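Local coordinates for protein phosphoinositol-specific phospholipase C (Pseudomonas sp., PDB 5FYP) that probably cleaves phosphoinositides as a calcium-dependent, phosphoinositide-specific phospholipase C of a Gram-negative bacterium, at residues A[269-278]-A[289-298]. Numbering follows the deposited sequence. Where two conformers were deposited one is given.
Sequences FAQHINQKIN and SAGGYRIRPF
Phe269, whose chi1 of -179° sets CG beside the carbonyl carbon, lays its ring against Ala290 and the backbone of Tyr293 and Arg294, while Arg296 turns its chain at chi3 (-81°) so that the guanidinium passes Ile273. CD1 of Ile273 is sandwiched between these two flat groups: it sits over the centre of the Phe269 ring, 3.7 Å above its plane, and over one face of the Arg296 guanidinium, 3.4 Å above its plane and off centre. Ala290 CB closes the cluster, 3.7 Å from Phe269 CD2. Tyr293 O lies near the ring plane at the Phe269 edge, 3.4 Å from CE2, and also accepts the backbone N-H of Ala290 in the type I' turn. Pro297 O grips the guanidinium side-on and fixes its rotation over Ile273, taking a nearly straight bond from Arg296 NE (3.0 Å, 164°) and a second from NH2. At the other end, the C-terminal Phe298 lies against the Schellman motif that ends the helix. Ile277 O meets its ring edge, 3.5 Å from CE1, and Lys276 CD stands over one face. Asn278 ND2, already bonded to Asn18 O and Ile20 O, lies 3.6 Å from Phe298 CE2 at the edge. An alanine in place of Phe298 would probably open a gap beside the helix end and leave Phe253 without its edge-to-face partner. No direct hydrogen bond joins the two segments; one water links Ala270 N to Ser289 O. The helix is therefore packed beside edge strand 295-297 chiefly by apolar and aromatic contact, with Arg296 NE and NH2 bonded within their own segment.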
loop_
_atom_site.group_PDB
_atom_site.type_symbol
_atom_site.label_atom_id
_atom_site.label_comp_id
_atom_site.label_asym_id
_atom_site.label_seq_id
_atom_site.Cartn_x
_atom_site.Cartn_y
_atom_site.Cartn_z
ATOM N N PHE A 269 -9.615 2.158 -16.482
ATOM C CA PHE A 269 -9.560 3.030 -15.315
ATOM C C PHE A 269 -10.889 3.721 -15.101
ATOM O O PHE A 269 -11.422 3.783 -13.978
ATOM C CB PHE A 269 -8.404 4.033 -15.441
ATOM C CG PHE A 269 -8.234 4.989 -14.272
ATOM C CD1 PHE A 269 -8.368 4.576 -12.944
ATOM C CD2 PHE A 269 -7.849 6.302 -14.518
ATOM C CE1 PHE A 269 -8.167 5.490 -11.920
ATOM C CE2 PHE A 269 -7.642 7.204 -13.492
ATOM C CZ PHE A 269 -7.803 6.792 -12.185
ATOM N N ALA A 270 -11.503 4.217 -16.178
ATOM C CA ALA A 270 -12.804 4.871 -16.055
ATOM C C ALA A 270 -13.835 3.953 -15.443
ATOM O O ALA A 270 -14.636 4.370 -14.605
ATOM C CB ALA A 270 -13.279 5.386 -17.413
ATOM N N GLN A 271 -13.868 2.704 -15.860
ATOM C CA GLN A 271 -14.833 1.783 -15.284
ATOM C C GLN A 271 -14.524 1.496 -13.809
ATOM O O GLN A 271 -15.447 1.448 -12.972
ATOM C CB GLN A 271 -14.914 0.514 -16.077
ATOM C CG GLN A 271 -16.009 -0.346 -15.530
ATOM N N HIS A 272 -13.246 1.339 -13.473
ATOM C CA HIS A 272 -12.897 1.201 -12.061
ATOM C C HIS A 272 -13.275 2.398 -11.190
ATOM O O HIS A 272 -13.665 2.215 -10.026
ATOM C CB HIS A 272 -11.409 0.868 -11.933
ATOM C CG HIS A 272 -11.092 -0.531 -12.354
ATOM N ND1 HIS A 272 -9.984 -0.857 -13.101
ATOM C CD2 HIS A 272 -11.760 -1.685 -12.148
ATOM C CE1 HIS A 272 -9.954 -2.162 -13.289
ATOM N NE2 HIS A 272 -11.024 -2.693 -12.717
ATOM N N ILE A 273 -13.168 3.599 -11.742
ATOM C CA ILE A 273 -13.647 4.793 -11.041
ATOM C C ILE A 273 -15.140 4.667 -10.744
ATOM O O ILE A 273 -15.602 4.967 -9.648
ATOM C CB ILE A 273 -13.365 6.050 -11.896
ATOM C CG1 ILE A 273 -11.841 6.315 -11.942
ATOM C CG2 ILE A 273 -14.115 7.252 -11.380
ATOM C CD1 ILE A 273 -11.422 7.335 -12.994
ATOM N N ASN A 274 -15.887 4.257 -11.738
ATOM C CA ASN A 274 -17.317 4.107 -11.557
ATOM C C ASN A 274 -17.662 3.015 -10.490
ATOM O O ASN A 274 -18.674 3.125 -9.781
ATOM C CB ASN A 274 -17.902 3.847 -12.928
ATOM C CG ASN A 274 -17.625 5.010 -13.954
ATOM O OD1 ASN A 274 -17.398 6.227 -13.619
ATOM N ND2 ASN A 274 -17.663 4.631 -15.214
ATOM N N GLN A 275 -16.751 2.038 -10.326
ATOM C CA GLN A 275 -16.834 0.973 -9.329
ATOM C C GLN A 275 -16.267 1.346 -7.944
ATOM O O GLN A 275 -16.201 0.501 -7.044
ATOM C CB GLN A 275 -16.180 -0.290 -9.899
ATOM C CG GLN A 275 -16.959 -0.790 -11.127
ATOM C CD GLN A 275 -16.291 -1.867 -11.961
ATOM O OE1 GLN A 275 -15.123 -2.184 -11.867
ATOM N NE2 GLN A 275 -17.117 -2.493 -12.780
ATOM N N LYS A 276 -15.891 2.612 -7.785
ATOM C CA LYS A 276 -15.480 3.180 -6.488
ATOM C C LYS A 276 -14.209 2.549 -5.926
ATOM O O LYS A 276 -14.058 2.388 -4.726
ATOM C CB LYS A 276 -16.597 3.150 -5.440
ATOM C CG LYS A 276 -17.870 3.838 -5.871
ATOM C CD LYS A 276 -17.699 5.326 -6.129
ATOM C CE LYS A 276 -19.053 5.951 -6.365
ATOM N NZ LYS A 276 -18.990 7.199 -7.112
ATOM N N ILE A 277 -13.290 2.223 -6.833
ATOM C CA ILE A 277 -12.016 1.611 -6.466
ATOM C C ILE A 277 -10.972 2.714 -6.320
ATOM O O ILE A 277 -10.680 3.437 -7.281
ATOM C CB ILE A 277 -11.583 0.590 -7.508
ATOM C CG1 ILE A 277 -12.611 -0.565 -7.577
ATOM C CG2 ILE A 277 -10.181 0.108 -7.233
ATOM C CD1 ILE A 277 -12.568 -1.363 -8.867
ATOM N N ASN A 278 -10.349 2.810 -5.151
ATOM C CA ASN A 278 -9.282 3.810 -4.987
ATOM C C ASN A 278 -8.022 3.491 -5.762
ATOM O O ASN A 278 -7.443 4.403 -6.365
ATOM C CB ASN A 278 -8.894 3.986 -3.527
ATOM C CG ASN A 278 -9.974 4.626 -2.690
ATOM O OD1 ASN A 278 -10.624 3.962 -1.867
ATOM N ND2 ASN A 278 -10.147 5.928 -2.842
ATOM N N SER A 289 -5.547 5.398 -18.446
ATOM C CA SER A 289 -5.879 6.770 -18.136
ATOM C C SER A 289 -7.357 6.963 -18.358
ATOM O O SER A 289 -8.002 6.147 -19.011
ATOM C CB SER A 289 -5.112 7.767 -19.018
ATOM O OG SER A 289 -5.457 7.638 -20.389
ATOM N N ALA A 290 -7.867 8.055 -17.804
ATOM C CA ALA A 290 -9.240 8.476 -18.036
ATOM C C ALA A 290 -9.200 9.969 -18.215
ATOM O O ALA A 290 -8.798 10.695 -17.309
ATOM C CB ALA A 290 -10.131 8.073 -16.852
ATOM N N GLY A 291 -9.644 10.441 -19.373
ATOM C CA GLY A 291 -9.568 11.882 -19.669
ATOM C C GLY A 291 -8.160 12.454 -19.575
ATOM O O GLY A 291 -7.966 13.612 -19.206
ATOM N N GLY A 292 -7.173 11.598 -19.857
ATOM C CA GLY A 292 -5.753 11.969 -19.785
ATOM C C GLY A 292 -5.117 11.868 -18.414
ATOM O O GLY A 292 -3.921 12.145 -18.278
ATOM N N TYR A 293 -5.905 11.454 -17.418
ATOM C CA TYR A 293 -5.449 11.420 -16.045
ATOM C C TYR A 293 -5.304 9.982 -15.530
ATOM O O TYR A 293 -6.078 9.092 -15.893
ATOM C CB TYR A 293 -6.400 12.179 -15.137
ATOM C CG TYR A 293 -6.527 13.652 -15.458
ATOM C CD1 TYR A 293 -5.408 14.488 -15.467
ATOM C CD2 TYR A 293 -7.764 14.208 -15.694
ATOM C CE1 TYR A 293 -5.519 15.850 -15.764
ATOM C CE2 TYR A 293 -7.897 15.575 -15.974
ATOM C CZ TYR A 293 -6.757 16.364 -15.980
ATOM O OH TYR A 293 -6.896 17.719 -16.266
ATOM N N ARG A 294 -4.322 9.793 -14.648
ATOM C CA ARG A 294 -4.167 8.552 -13.876
ATOM C C ARG A 294 -4.515 8.713 -12.411
ATOM O O ARG A 294 -4.527 7.726 -11.679
ATOM C CB ARG A 294 -2.776 7.955 -14.025
ATOM C CG ARG A 294 -2.404 7.649 -15.461
ATOM C CD ARG A 294 -1.276 6.614 -15.560
ATOM N NE ARG A 294 -0.683 6.600 -16.894
ATOM C CZ ARG A 294 0.209 7.482 -17.337
ATOM N NH1 ARG A 294 0.736 8.384 -16.550
ATOM N NH2 ARG A 294 0.594 7.426 -18.613
ATOM N N ILE A 295 -4.805 9.947 -11.972
ATOM C CA ILE A 295 -5.225 10.245 -10.603
ATOM C C ILE A 295 -6.316 11.292 -10.716
ATOM O O ILE A 295 -6.109 12.349 -11.337
ATOM C CB ILE A 295 -4.079 10.773 -9.709
ATOM C CG1 ILE A 295 -2.967 9.723 -9.585
ATOM C CG2 ILE A 295 -4.602 11.227 -8.366
ATOM C CD1 ILE A 295 -1.854 10.090 -8.661
ATOM N N ARG A 296 -7.481 11.024 -10.145
ATOM C CA ARG A 296 -8.575 11.991 -10.184
ATOM C C ARG A 296 -9.588 11.682 -9.116
ATOM O O ARG A 296 -9.712 10.546 -8.683
ATOM C CB ARG A 296 -9.266 11.997 -11.531
ATOM C CG ARG A 296 -9.566 10.655 -12.088
ATOM C CD ARG A 296 -10.593 10.754 -13.188
ATOM N NE ARG A 296 -11.927 10.845 -12.602
ATOM C CZ ARG A 296 -13.067 10.733 -13.264
ATOM N NH1 ARG A 296 -13.091 10.551 -14.597
ATOM N NH2 ARG A 296 -14.183 10.793 -12.545
ATOM N N PRO A 297 -10.357 12.695 -8.706
ATOM C CA PRO A 297 -11.481 12.403 -7.829
ATOM C C PRO A 297 -12.493 11.474 -8.504
ATOM O O PRO A 297 -12.629 11.502 -9.729
ATOM C CB PRO A 297 -12.126 13.796 -7.614
ATOM C CG PRO A 297 -11.077 14.769 -7.980
ATOM C CD PRO A 297 -10.284 14.128 -9.063
ATOM N N PHE A 298 -13.213 10.679 -7.719
ATOM C CA PHE A 298 -14.318 9.871 -8.258
ATOM C C PHE A 298 -15.360 10.686 -8.963
ATOM O O PHE A 298 -16.032 10.136 -9.835
ATOM C CB PHE A 298 -15.013 9.120 -7.131
ATOM C CG PHE A 298 -14.193 8.004 -6.552
ATOM C CD1 PHE A 298 -13.876 6.877 -7.295
ATOM C CD2 PHE A 298 -13.727 8.080 -5.264
ATOM C CE1 PHE A 298 -13.107 5.862 -6.753
ATOM C CE2 PHE A 298 -12.977 7.064 -4.714
ATOM C CZ PHE A 298 -12.648 5.956 -5.457
ATOM O OXT PHE A 298 -15.513 11.836 -8.643
HETATM O O HOH W 1 -7.583 2.606 -18.511
HETATM O O HOH W 2 -10.355 4.656 -18.834
HETATM O O HOH W 3 -17.360 7.104 -9.267
#